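Local coordinates for SusD-like carbohydrate binding protein (Bacteroides vulgatus, PDB 3LEW), which probably binds carbohydrate at the bacterial outer membrane, as a member of the SusD family of nutrient-binding proteins, at residues N98-N103 with N115-Q120; A121-G126 with H198-E203; L469-D474 with H487-I492; S475-L478 with N482-K485. All blocks are in the same frame, centred on the assembly; numbering follows the deposited sequence.

In the fold
The four contacts form two pairs on the chain. Contacts 1 and 2 share helix 111-135, with centres 11 Å apart, and join directly where N98 OD1 meets R125 NH1 at 2.8 Å. Contact 4 is nested inside the loop closed by contact 3; their centres lie 10 Å apart, and K489 NZ forms a salt bridge with E477 OE2 at 3.1 Å. The pairs do not touch: contacts 1 and 4 come within about 13 Å between nearest atoms, although their centres are 28 Å apart. A pentaethylene glycol, probably from the crystallisation liquor, lies beside contact 4, where it is hydrogen-bonded to E476.

Contact 1: N98-N103 with N115-Q120; sequences NGVLDN and NRIKGQ
L101 lays one methyl against the base of K118: CD2 meets CG of K118 at 3.6 Å and, at 3.7 Å, also reaches the backbone O of K118. The two side chains cross at about a right angle, so the leucine branch touches the lysine where it leaves the helix and not along its length. K118 has CG anti to its backbone N (chi1 -179°) and continues fully extended, which places the first methylene beside the leucine and carries the ammonium group onward from it. A second apolar pair lies one residue earlier on each helix: V100 CG1 approaches I117 CG2 at 4.0 Å, branch against branch, again with the side chains roughly perpendicular.

Both segments are helical and run roughly antiparallel, the end of helix 81-103 returning through a short connection as helix 111-135; the pairing is that of a helical hairpin. V100 and I117 are buried, with V25 and L26 of helix 19-35 against V100 and T19 of the same helix against I117. The polar side chains bond within their own helices. N103 ND2 donates a nearly straight bond of 2.9 Å to G99 O, and R116 NH1 reaches Q120 OE1 at 2.9 Å, the acceptor lying close to the guanidinium plane, while E23 forms a salt bridge with the same nitrogen.

No hydrogen bond crosses between the segments, so cohesion here rests on van der Waals contact of aliphatic branches, with the methylenes of K118 contributing as apolar surface.

Contact 2: A121-G126 with H198-E203; sequences ALALRG and HKIDNE
I200 points toward helix 111-135 and sets both CG2 and CD1 against the methyl of A123. CG2 touches A123 CB at 3.7 Å and CD1 touches the same atom at 3.8 Å, so the alanine methyl sits between the two branches of the isoleucine. The fork follows from chi1 of -58°: CG2 stands anti to the backbone N, and CG1, anti to the carbonyl carbon, carries CD1 onward to the next residue of the helix. There CD1 rests 3.8 Å from the backbone N of L124 and 4.2 Å from L124 CB, meeting the base of the leucine and not its branched end. The short methyl of A123 lets I200 come close to the helix backbone. The side chains that meet are all apolar and buried, although the backbone O of I200 accepts a hydrogen bond from Q120 one turn earlier on the same helix.

Helix 111-135 is thus flanked by the loop that leads into helix 202-215, whose start is N-capped by D201 through V204 N. L124 continues the packing onto W30 and L33 of helix 19-35 and C97 of helix 81-103, while H198 O bonds to W256 in strand 254-258.

Contact 3: L469-D474 with H487-I492; sequences LYRITD and HPKLSI
The guanidinium of R471 has CE of K489 at its edge, close to its plane, at 4.5 Å from NH2. The aromatic rings of Y77 and Y493 both engage this group in cation-pi interactions, and its nitrogens bond to backbone oxygens: NH1 to Y77 O and NH2 to K495 O. The cation is therefore held by ring surfaces and by hydrogen bonds together, which is likely to fix its rotation.

K489 reaches it along a fully extended chain, with CG anti to the backbone N (chi1 -179°), so that NZ ends 4.5 Å from R471 NH2. Two positive groups this close would be costly alone, but E477 forms a salt bridge with K489, and the terminal carboxylate of K495, the last residue of the chain, makes a long and weak ion pair with it. This local negative charge probably offsets the approach.

Apart from the charged pair, L469 and L490 supply the apolar part. Their CD1 methyls meet at 3.9 Å, and the side chains cross at about a right angle. L469 is buried and also packs on F138 and I413, whereas L490 is partly exposed.

Neither segment is a regular helix or strand. The first leads to T473, which is the N-cap of helix 474-479, its OG1 bonding to E476 N; the second returns after that helix. The arrangement is that of a loop closed at its base, with the C-terminal tail folded back over R471 on the mainly helical body of a SusD-family protein.

Contact 4: S475-L478 with N482-K485; sequences SEEL and NLYK
N482 opens a type I beta turn, and its backbone O receives K485 N at 3.1 Å to close it; its own backbone N is bonded to N480 OD1. L483 follows with its side chain directed at the helix. CD2 meets CG of E477 at 3.7 Å and, more loosely, CG of E476 at 4.2 Å, so one methyl rests on the aliphatic parts of two consecutive glutamates. With CG anti to the backbone N (chi1 -176°), L483 also places CG 3.9 Å above the centre of the Y484 ring, so the leucine covers one face of that ring. The whole is a short helix, 474-479, whose chain doubles back through the turn so that the turn's side chains pack on the helix just left; L483 and Y484 both touch I472 as well.

Y484 turns its hydroxyl to the helix and donates to E477 OE2 in a very short bond of 2.5 Å. The oxygen lies at the ring edge, in plane, while carboxylate and ring planes stand 77° apart. K489 shares this oxygen. With an alanine in place of E477, the Y484 hydroxyl would probably lose its acceptor, K489 its salt-bridge partner, and CD2 of L483 the methylene it rests on.

E476 takes its polar end elsewhere: OE2 bonds to N480 and to the pentaethylene glycol, and OE1 to W87.

Contact 1: N98-N103 with N115-Q120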
loop_
_atom_site.group_PDB
_atom_site.type_symbol
_atom_site.label_atom_id
_atom_site.label_comp_id
_atom_site.label_asym_id
_atom_site.label_seq_id
_atom_site.Cartn_x
_atom_site.Cartn_y
_atom_site.Cartn_z
ATOM N N ASN A 98 -4.251 -5.369 21.344
ATOM C CA ASN A 98 -3.810 -6.058 22.554
ATOM C C ASN A 98 -4.805 -5.888 23.709
ATOM O O ASN A 98 -4.993 -6.805 24.514
ATOM C CB ASN A 98 -2.411 -5.605 22.971
ATOM C CG ASN A 98 -1.333 -6.103 22.011
ATOM O OD1 ASN A 98 -1.558 -7.085 21.323
ATOM N ND2 ASN A 98 -0.149 -5.430 21.979
ATOM N N GLY A 99 -5.434 -4.722 23.816
ATOM C CA GLY A 99 -6.463 -4.532 24.866
ATOM C C GLY A 99 -7.647 -5.464 24.638
ATOM O O GLY A 99 -8.153 -6.077 25.580
ATOM N N VAL A 100 -8.063 -5.624 23.388
ATOM C CA VAL A 100 -9.104 -6.586 23.035
ATOM C C VAL A 100 -8.680 -8.034 23.382
ATOM O O VAL A 100 -9.416 -8.776 24.053
ATOM C CB VAL A 100 -9.518 -6.438 21.561
ATOM C CG1 VAL A 100 -10.364 -7.635 21.071
ATOM C CG2 VAL A 100 -10.230 -5.085 21.394
ATOM N N LEU A 101 -7.465 -8.393 22.968
ATOM C CA LEU A 101 -6.926 -9.710 23.214
ATOM C C LEU A 101 -6.777 -9.986 24.707
ATOM O O LEU A 101 -6.963 -11.123 25.111
ATOM C CB LEU A 101 -5.602 -9.907 22.433
ATOM C CG LEU A 101 -5.776 -10.032 20.931
ATOM C CD1 LEU A 101 -4.386 -9.912 20.193
ATOM C CD2 LEU A 101 -6.557 -11.335 20.549
ATOM N N ASP A 102 -6.511 -8.968 25.534
ATOM C CA ASP A 102 -6.355 -9.169 26.993
ATOM C C ASP A 102 -7.693 -9.426 27.707
ATOM O O ASP A 102 -7.696 -9.927 28.815
ATOM C CB ASP A 102 -5.683 -7.966 27.677
ATOM C CG ASP A 102 -4.188 -7.812 27.330
ATOM O OD1 ASP A 102 -3.557 -8.734 26.755
ATOM O OD2 ASP A 102 -3.639 -6.720 27.602
ATOM N N ASN A 103 -8.803 -9.045 27.072
ATOM C CA ASN A 103 -10.126 -9.028 27.669
ATOM C C ASN A 103 -11.160 -9.939 26.957
ATOM O O ASN A 103 -12.210 -10.242 27.534
ATOM C CB ASN A 103 -10.661 -7.592 27.654
ATOM C CG ASN A 103 -10.042 -6.695 28.735
ATOM O OD1 ASN A 103 -10.537 -6.650 29.870
ATOM N ND2 ASN A 103 -9.009 -5.929 28.374
ATOM N N ASN A 115 -14.466 -16.081 19.637
ATOM C CA ASN A 115 -13.424 -16.564 18.709
ATOM C C ASN A 115 -13.204 -15.608 17.553
ATOM O O ASN A 115 -12.062 -15.263 17.214
ATOM C CB ASN A 115 -13.765 -17.952 18.142
ATOM C CG ASN A 115 -13.733 -19.062 19.172
ATOM O OD1 ASN A 115 -13.278 -18.908 20.306
ATOM N ND2 ASN A 115 -14.256 -20.219 18.761
ATOM N N ARG A 116 -14.303 -15.164 16.940
ATOM C CA ARG A 116 -14.248 -14.332 15.747
ATOM C C ARG A 116 -13.636 -12.963 16.036
ATOM O O ARG A 116 -12.800 -12.481 15.248
ATOM C CB ARG A 116 -15.648 -14.208 15.156
ATOM C CG ARG A 116 -15.718 -13.443 13.863
ATOM C CD ARG A 116 -16.079 -11.988 14.092
ATOM N NE ARG A 116 -17.376 -11.828 14.733
ATOM C CZ ARG A 116 -17.859 -10.672 15.170
ATOM N NH1 ARG A 116 -17.177 -9.540 15.019
ATOM N NH2 ARG A 116 -19.057 -10.657 15.750
ATOM N N ILE A 117 -14.031 -12.356 17.162
ATOM C CA ILE A 117 -13.475 -11.074 17.593
ATOM C C ILE A 117 -11.964 -11.190 17.924
ATOM O O ILE A 117 -11.142 -10.357 17.479
ATOM C CB ILE A 117 -14.253 -10.464 18.762
ATOM C CG1 ILE A 117 -15.675 -10.089 18.299
ATOM C CG2 ILE A 117 -13.539 -9.195 19.306
ATOM C CD1 ILE A 117 -16.613 -9.789 19.411
ATOM N N LYS A 118 -11.604 -12.259 18.632
ATOM C CA LYS A 118 -10.183 -12.538 18.897
ATOM C C LYS A 118 -9.400 -12.670 17.593
ATOM O O LYS A 118 -8.315 -12.081 17.431
ATOM C CB LYS A 118 -10.071 -13.808 19.720
ATOM C CG LYS A 118 -8.643 -14.212 20.090
ATOM C CD LYS A 118 -8.646 -15.439 20.944
ATOM C CE LYS A 118 -7.241 -15.766 21.386
ATOM N NZ LYS A 118 -7.201 -16.871 22.423
ATOM N N GLY A 119 -9.970 -13.385 16.616
ATOM C CA GLY A 119 -9.344 -13.521 15.310
ATOM C C GLY A 119 -9.165 -12.206 14.571
ATOM O O GLY A 119 -8.130 -11.940 13.968
ATOM N N GLN A 120 -10.184 -11.364 14.644
ATOM C CA GLN A 120 -10.119 -10.079 13.995
ATOM C C GLN A 120 -9.016 -9.156 14.623
ATOM O O GLN A 120 -8.317 -8.423 13.902
ATOM C CB GLN A 120 -11.487 -9.404 13.991
ATOM C CG GLN A 120 -12.487 -10.046 13.005
ATOM C CD GLN A 120 -13.875 -9.477 13.094
ATOM O OE1 GLN A 120 -14.378 -9.157 14.202
ATOM N NE2 GLN A 120 -14.553 -9.408 11.929
#

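Contact 2: A121-G126 with H198-E203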
loop_
_atom_site.group_PDB
_atom_site.type_symbol
_atom_site.label_atom_id
_atom_site.label_comp_id
_atom_site.label_asym_id
_atom_site.label_seq_id
_atom_site.Cartn_x
_atom_site.Cartn_y
_atom_site.Cartn_z
ATOM N N ALA A 121 -8.899 -9.192 15.943
ATOM C CA ALA A 121 -7.862 -8.459 16.669
ATOM C C ALA A 121 -6.469 -8.947 16.309
ATOM O O ALA A 121 -5.579 -8.149 16.046
ATOM C CB ALA A 121 -8.114 -8.525 18.193
ATOM N N LEU A 122 -6.304 -10.259 16.211
ATOM C CA LEU A 122 -5.016 -10.839 15.786
ATOM C C LEU A 122 -4.672 -10.498 14.350
ATOM O O LEU A 122 -3.510 -10.224 14.047
ATOM C CB LEU A 122 -5.045 -12.378 15.969
ATOM C CG LEU A 122 -4.920 -12.916 17.413
ATOM C CD1 LEU A 122 -5.354 -14.427 17.506
ATOM C CD2 LEU A 122 -3.468 -12.723 17.968
ATOM N N ALA A 123 -5.669 -10.519 13.453
ATOM C CA ALA A 123 -5.447 -10.241 12.025
ATOM C C ALA A 123 -5.028 -8.780 11.832
ATOM O O ALA A 123 -4.067 -8.507 11.111
ATOM C CB ALA A 123 -6.713 -10.605 11.184
ATOM N N LEU A 124 -5.708 -7.854 12.520
ATOM C CA LEU A 124 -5.338 -6.428 12.450
ATOM C C LEU A 124 -3.944 -6.225 13.030
ATOM O O LEU A 124 -3.127 -5.494 12.459
ATOM C CB LEU A 124 -6.362 -5.539 13.148
ATOM C CG LEU A 124 -6.144 -3.995 13.075
ATOM C CD1 LEU A 124 -5.985 -3.491 11.652
ATOM C CD2 LEU A 124 -7.288 -3.282 13.764
ATOM N N ARG A 125 -3.673 -6.868 14.155
ATOM C CA ARG A 125 -2.336 -6.755 14.743
ATOM C C ARG A 125 -1.280 -7.290 13.767
ATOM O O ARG A 125 -0.213 -6.656 13.529
ATOM C CB ARG A 125 -2.260 -7.455 16.080
ATOM C CG ARG A 125 -0.961 -7.170 16.810
ATOM C CD ARG A 125 -0.916 -7.841 18.180
ATOM N NE ARG A 125 -0.621 -9.279 18.114
ATOM C CZ ARG A 125 -0.637 -10.106 19.177
ATOM N NH1 ARG A 125 -1.001 -9.678 20.375
ATOM N NH2 ARG A 125 -0.333 -11.380 19.042
ATOM N N GLY A 126 -1.555 -8.455 13.175
ATOM C CA GLY A 126 -0.653 -9.016 12.178
ATOM C C GLY A 126 -0.411 -8.103 10.987
ATOM O O GLY A 126 0.727 -7.983 10.467
ATOM N N HIS A 198 -14.583 -3.172 5.178
ATOM C CA HIS A 198 -13.406 -2.923 6.057
ATOM C C HIS A 198 -13.252 -4.025 7.107
ATOM O O HIS A 198 -12.200 -4.117 7.773
ATOM C CB HIS A 198 -13.506 -1.545 6.757
ATOM C CG HIS A 198 -14.697 -1.396 7.663
ATOM N ND1 HIS A 198 -15.989 -1.242 7.180
ATOM C CD2 HIS A 198 -14.783 -1.360 9.012
ATOM C CE1 HIS A 198 -16.819 -1.136 8.208
ATOM N NE2 HIS A 198 -16.114 -1.220 9.331
ATOM N N LYS A 199 -14.298 -4.840 7.299
ATOM C CA LYS A 199 -14.290 -5.886 8.323
ATOM C C LYS A 199 -13.477 -7.084 7.835
ATOM O O LYS A 199 -13.430 -7.382 6.647
ATOM C CB LYS A 199 -15.712 -6.348 8.630
ATOM C CG LYS A 199 -16.567 -5.310 9.319
ATOM C CD LYS A 199 -16.031 -5.082 10.760
ATOM C CE LYS A 199 -17.121 -4.992 11.811
ATOM N NZ LYS A 199 -16.658 -5.498 13.165
ATOM N N ILE A 200 -12.762 -7.716 8.744
ATOM C CA ILE A 200 -11.906 -8.844 8.415
ATOM C C ILE A 200 -12.677 -10.164 8.547
ATOM O O ILE A 200 -13.145 -10.525 9.620
ATOM C CB ILE A 200 -10.659 -8.853 9.378
ATOM C CG1 ILE A 200 -9.886 -7.545 9.253
ATOM C CG2 ILE A 200 -9.808 -10.093 9.139
ATOM C CD1 ILE A 200 -8.690 -7.473 10.197
ATOM N N ASP A 201 -12.781 -10.919 7.464
ATOM C CA ASP A 201 -13.367 -12.249 7.477
ATOM C C ASP A 201 -12.289 -13.242 7.018
ATOM O O ASP A 201 -11.100 -12.892 6.950
ATOM C CB ASP A 201 -14.652 -12.343 6.640
ATOM C CG ASP A 201 -14.418 -12.172 5.157
ATOM O OD1 ASP A 201 -13.241 -11.911 4.763
ATOM O OD2 ASP A 201 -15.427 -12.234 4.372
ATOM N N ASN A 202 -12.686 -14.490 6.829
ATOM C CA ASN A 202 -11.733 -15.536 6.430
ATOM C C ASN A 202 -10.996 -15.140 5.152
ATOM O O ASN A 202 -9.799 -15.299 5.096
ATOM C CB ASN A 202 -12.437 -16.901 6.331
ATOM C CG ASN A 202 -11.437 -18.092 6.118
ATOM O OD1 ASN A 202 -10.975 -18.727 7.086
ATOM N ND2 ASN A 202 -11.137 -18.368 4.891
ATOM N N GLU A 203 -11.701 -14.646 4.142
ATOM C CA GLU A 203 -11.057 -14.242 2.891
ATOM C C GLU A 203 -10.004 -13.143 3.084
ATOM O O GLU A 203 -8.911 -13.191 2.500
ATOM C CB GLU A 203 -12.116 -13.820 1.862
ATOM C CG GLU A 203 -11.489 -13.344 0.576
ATOM C CD GLU A 203 -12.481 -12.969 -0.507
ATOM O OE1 GLU A 203 -13.685 -12.963 -0.247
ATOM O OE2 GLU A 203 -12.026 -12.669 -1.621
#

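Contact 3: L469-D474 with H487-I492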
loop_
_atom_site.group_PDB
_atom_site.type_symbol
_atom_site.label_atom_id
_atom_site.label_comp_id
_atom_site.label_asym_id
_atom_site.label_seq_id
_atom_site.Cartn_x
_atom_site.Cartn_y
_atom_site.Cartn_z
ATOM N N LEU A 469 14.068 3.530 3.549
ATOM C CA LEU A 469 13.430 2.982 4.766
ATOM C C LEU A 469 12.701 3.971 5.642
ATOM O O LEU A 469 13.182 5.109 5.869
ATOM C CB LEU A 469 14.456 2.244 5.616
ATOM C CG LEU A 469 15.230 1.110 4.980
ATOM C CD1 LEU A 469 16.169 0.463 6.084
ATOM C CD2 LEU A 469 14.292 0.115 4.379
ATOM N N TYR A 470 11.560 3.537 6.183
ATOM C CA TYR A 470 10.938 4.278 7.291
ATOM C C TYR A 470 11.845 4.100 8.522
ATOM O O TYR A 470 12.634 3.132 8.596
ATOM C CB TYR A 470 9.546 3.773 7.605
ATOM C CG TYR A 470 8.453 4.160 6.598
ATOM C CD1 TYR A 470 8.499 3.753 5.271
ATOM C CD2 TYR A 470 7.318 4.827 7.034
ATOM C CE1 TYR A 470 7.426 4.055 4.351
ATOM C CE2 TYR A 470 6.282 5.142 6.154
ATOM C CZ TYR A 470 6.350 4.765 4.818
ATOM O OH TYR A 470 5.263 5.074 3.998
ATOM N N ARG A 471 11.820 5.084 9.402
ATOM C CA ARG A 471 12.711 5.164 10.561
ATOM C C ARG A 471 11.997 5.219 11.899
ATOM O O ARG A 471 11.012 5.901 12.099
ATOM C CB ARG A 471 13.572 6.422 10.418
ATOM C CG ARG A 471 14.391 6.420 9.129
ATOM C CD ARG A 471 15.310 7.617 9.034
ATOM N NE ARG A 471 16.356 7.591 10.058
ATOM C CZ ARG A 471 17.363 8.451 10.141
ATOM N NH1 ARG A 471 17.482 9.449 9.261
ATOM N NH2 ARG A 471 18.274 8.313 11.123
ATOM N N ILE A 472 12.545 4.497 12.863
ATOM C CA ILE A 472 12.135 4.655 14.249
ATOM C C ILE A 472 12.256 6.147 14.594
ATOM O O ILE A 472 13.231 6.840 14.190
ATOM C CB ILE A 472 12.997 3.769 15.166
ATOM C CG1 ILE A 472 12.806 2.287 14.797
ATOM C CG2 ILE A 472 12.676 4.062 16.612
ATOM C CD1 ILE A 472 13.844 1.299 15.328
ATOM N N THR A 473 11.246 6.665 15.290
ATOM C CA THR A 473 11.175 8.108 15.617
ATOM C C THR A 473 12.225 8.565 16.601
ATOM O O THR A 473 12.723 7.765 17.430
ATOM C CB THR A 473 9.808 8.477 16.201
ATOM O OG1 THR A 473 9.583 7.749 17.417
ATOM C CG2 THR A 473 8.664 8.213 15.159
ATOM N N ASP A 474 12.528 9.856 16.553
ATOM C CA ASP A 474 13.392 10.471 17.551
ATOM C C ASP A 474 12.849 10.261 18.977
ATOM O O ASP A 474 13.640 10.000 19.919
ATOM C CB ASP A 474 13.559 11.968 17.295
ATOM C CG ASP A 474 14.507 12.268 16.118
ATOM O OD1 ASP A 474 15.293 11.397 15.664
ATOM O OD2 ASP A 474 14.456 13.408 15.658
ATOM N N HIS A 487 19.611 -5.760 18.582
ATOM C CA HIS A 487 19.943 -5.548 17.163
ATOM C C HIS A 487 20.332 -4.092 16.995
ATOM O O HIS A 487 19.538 -3.199 17.263
ATOM C CB HIS A 487 18.737 -5.903 16.302
ATOM C CG HIS A 487 18.264 -7.304 16.519
ATOM N ND1 HIS A 487 18.998 -8.406 16.113
ATOM C CD2 HIS A 487 17.172 -7.791 17.172
ATOM C CE1 HIS A 487 18.367 -9.508 16.498
ATOM N NE2 HIS A 487 17.260 -9.164 17.145
ATOM N N PRO A 488 21.564 -3.832 16.530
ATOM C CA PRO A 488 22.010 -2.456 16.478
ATOM C C PRO A 488 21.385 -1.606 15.362
ATOM O O PRO A 488 20.980 -2.114 14.321
ATOM C CB PRO A 488 23.513 -2.585 16.198
ATOM C CG PRO A 488 23.622 -3.878 15.420
ATOM C CD PRO A 488 22.635 -4.779 16.158
ATOM N N LYS A 489 21.334 -0.306 15.613
ATOM C CA LYS A 489 20.894 0.643 14.638
ATOM C C LYS A 489 21.808 0.504 13.417
ATOM O O LYS A 489 23.021 0.299 13.551
ATOM C CB LYS A 489 21.011 2.074 15.227
ATOM C CG LYS A 489 20.566 3.191 14.320
ATOM C CD LYS A 489 20.552 4.521 15.087
ATOM C CE LYS A 489 20.019 5.653 14.281
ATOM N NZ LYS A 489 19.901 6.873 15.112
ATOM N N LEU A 490 21.237 0.615 12.230
ATOM C CA LEU A 490 22.032 0.442 11.008
ATOM C C LEU A 490 23.131 1.497 10.937
ATOM O O LEU A 490 22.884 2.704 11.214
ATOM C CB LEU A 490 21.138 0.523 9.765
ATOM C CG LEU A 490 20.065 -0.531 9.561
ATOM C CD1 LEU A 490 19.414 -0.311 8.173
ATOM C CD2 LEU A 490 20.622 -1.981 9.698
ATOM N N SER A 491 24.347 1.058 10.577
ATOM C CA SER A 491 25.513 1.924 10.516
ATOM C C SER A 491 25.496 2.882 9.348
ATOM O O SER A 491 26.393 3.701 9.230
ATOM C CB SER A 491 26.804 1.083 10.390
ATOM O OG SER A 491 26.896 0.201 11.508
ATOM N N ILE A 492 24.516 2.745 8.467
ATOM C CA ILE A 492 24.354 3.676 7.350
ATOM C C ILE A 492 23.873 5.058 7.836
ATOM O O ILE A 492 24.029 6.048 7.129
ATOM C CB ILE A 492 23.388 3.131 6.280
ATOM C CG1 ILE A 492 21.963 2.969 6.871
ATOM C CG2 ILE A 492 23.966 1.831 5.679
ATOM C CD1 ILE A 492 20.900 2.313 5.941
#

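Contact 4: S475-L478 with N482-K485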
loop_
_atom_site.group_PDB
_atom_site.type_symbol
_atom_site.label_atom_id
_atom_site.label_comp_id
_atom_site.label_asym_id
_atom_site.label_seq_id
_atom_site.Cartn_x
_atom_site.Cartn_y
_atom_site.Cartn_z
ATOM N N SER A 475 11.536 10.415 19.154
ATOM C CA SER A 475 10.924 10.262 20.474
ATOM C C SER A 475 11.161 8.863 21.011
ATOM O O SER A 475 11.508 8.695 22.179
ATOM C CB SER A 475 9.421 10.603 20.463
ATOM O OG SER A 475 8.899 10.543 21.787
ATOM N N GLU A 476 10.997 7.852 20.153
ATOM C CA GLU A 476 11.228 6.478 20.585
ATOM C C GLU A 476 12.692 6.256 20.970
ATOM O O GLU A 476 12.987 5.591 21.936
ATOM C CB GLU A 476 10.835 5.488 19.476
ATOM C CG GLU A 476 11.047 4.024 19.837
ATOM C CD GLU A 476 9.938 3.432 20.698
ATOM O OE1 GLU A 476 8.812 4.007 20.710
ATOM O OE2 GLU A 476 10.213 2.356 21.294
ATOM N N GLU A 477 13.616 6.829 20.200
ATOM C CA GLU A 477 15.062 6.704 20.560
ATOM C C GLU A 477 15.414 7.304 21.906
ATOM O O GLU A 477 16.338 6.836 22.601
ATOM C CB GLU A 477 15.936 7.281 19.449
ATOM C CG GLU A 477 15.902 6.374 18.221
ATOM C CD GLU A 477 16.936 6.731 17.165
ATOM O OE1 GLU A 477 17.390 7.888 17.125
ATOM O OE2 GLU A 477 17.259 5.868 16.339
ATOM N N LEU A 478 14.683 8.336 22.307
ATOM C CA LEU A 478 14.886 8.921 23.627
ATOM C C LEU A 478 14.231 8.117 24.714
ATOM O O LEU A 478 14.844 7.826 25.721
ATOM C CB LEU A 478 14.346 10.356 23.678
ATOM C CG LEU A 478 15.145 11.421 22.963
ATOM C CD1 LEU A 478 14.429 12.761 23.143
ATOM C CD2 LEU A 478 16.616 11.494 23.522
ATOM N N ASN A 482 16.356 0.808 25.785
ATOM C CA ASN A 482 16.846 -0.509 25.365
ATOM C C ASN A 482 16.641 -0.841 23.876
ATOM O O ASN A 482 16.813 -1.998 23.448
ATOM C CB ASN A 482 16.118 -1.548 26.196
ATOM C CG ASN A 482 16.366 -1.372 27.705
ATOM O OD1 ASN A 482 15.416 -1.254 28.476
ATOM N ND2 ASN A 482 17.612 -1.309 28.103
ATOM N N LEU A 483 16.235 0.170 23.099
ATOM C CA LEU A 483 15.781 -0.023 21.739
ATOM C C LEU A 483 16.715 -0.893 20.888
ATOM O O LEU A 483 16.253 -1.801 20.189
ATOM C CB LEU A 483 15.613 1.353 21.081
ATOM C CG LEU A 483 15.059 1.421 19.676
ATOM C CD1 LEU A 483 13.687 0.767 19.568
ATOM C CD2 LEU A 483 15.044 2.916 19.247
ATOM N N TYR A 484 18.031 -0.606 20.946
ATOM C CA TYR A 484 19.013 -1.247 20.067
ATOM C C TYR A 484 19.864 -2.267 20.810
ATOM O O TYR A 484 20.978 -2.591 20.379
ATOM C CB TYR A 484 19.931 -0.186 19.429
ATOM C CG TYR A 484 19.184 0.771 18.539
ATOM C CD1 TYR A 484 18.522 0.310 17.416
ATOM C CD2 TYR A 484 19.091 2.135 18.842
ATOM C CE1 TYR A 484 17.805 1.181 16.584
ATOM C CE2 TYR A 484 18.368 3.027 18.015
ATOM C CZ TYR A 484 17.727 2.544 16.910
ATOM O OH TYR A 484 17.029 3.417 16.082
ATOM N N LYS A 485 19.362 -2.750 21.936
ATOM C CA LYS A 485 20.114 -3.686 22.741
ATOM C C LYS A 485 20.422 -5.021 22.035
ATOM O O LYS A 485 21.556 -5.536 22.173
ATOM C CB LYS A 485 19.375 -3.968 24.038
ATOM C CG LYS A 485 20.190 -4.737 25.048
ATOM C CD LYS A 485 19.315 -5.093 26.265
ATOM C CE LYS A 485 20.079 -5.921 27.301
ATOM N NZ LYS A 485 19.155 -6.470 28.354
#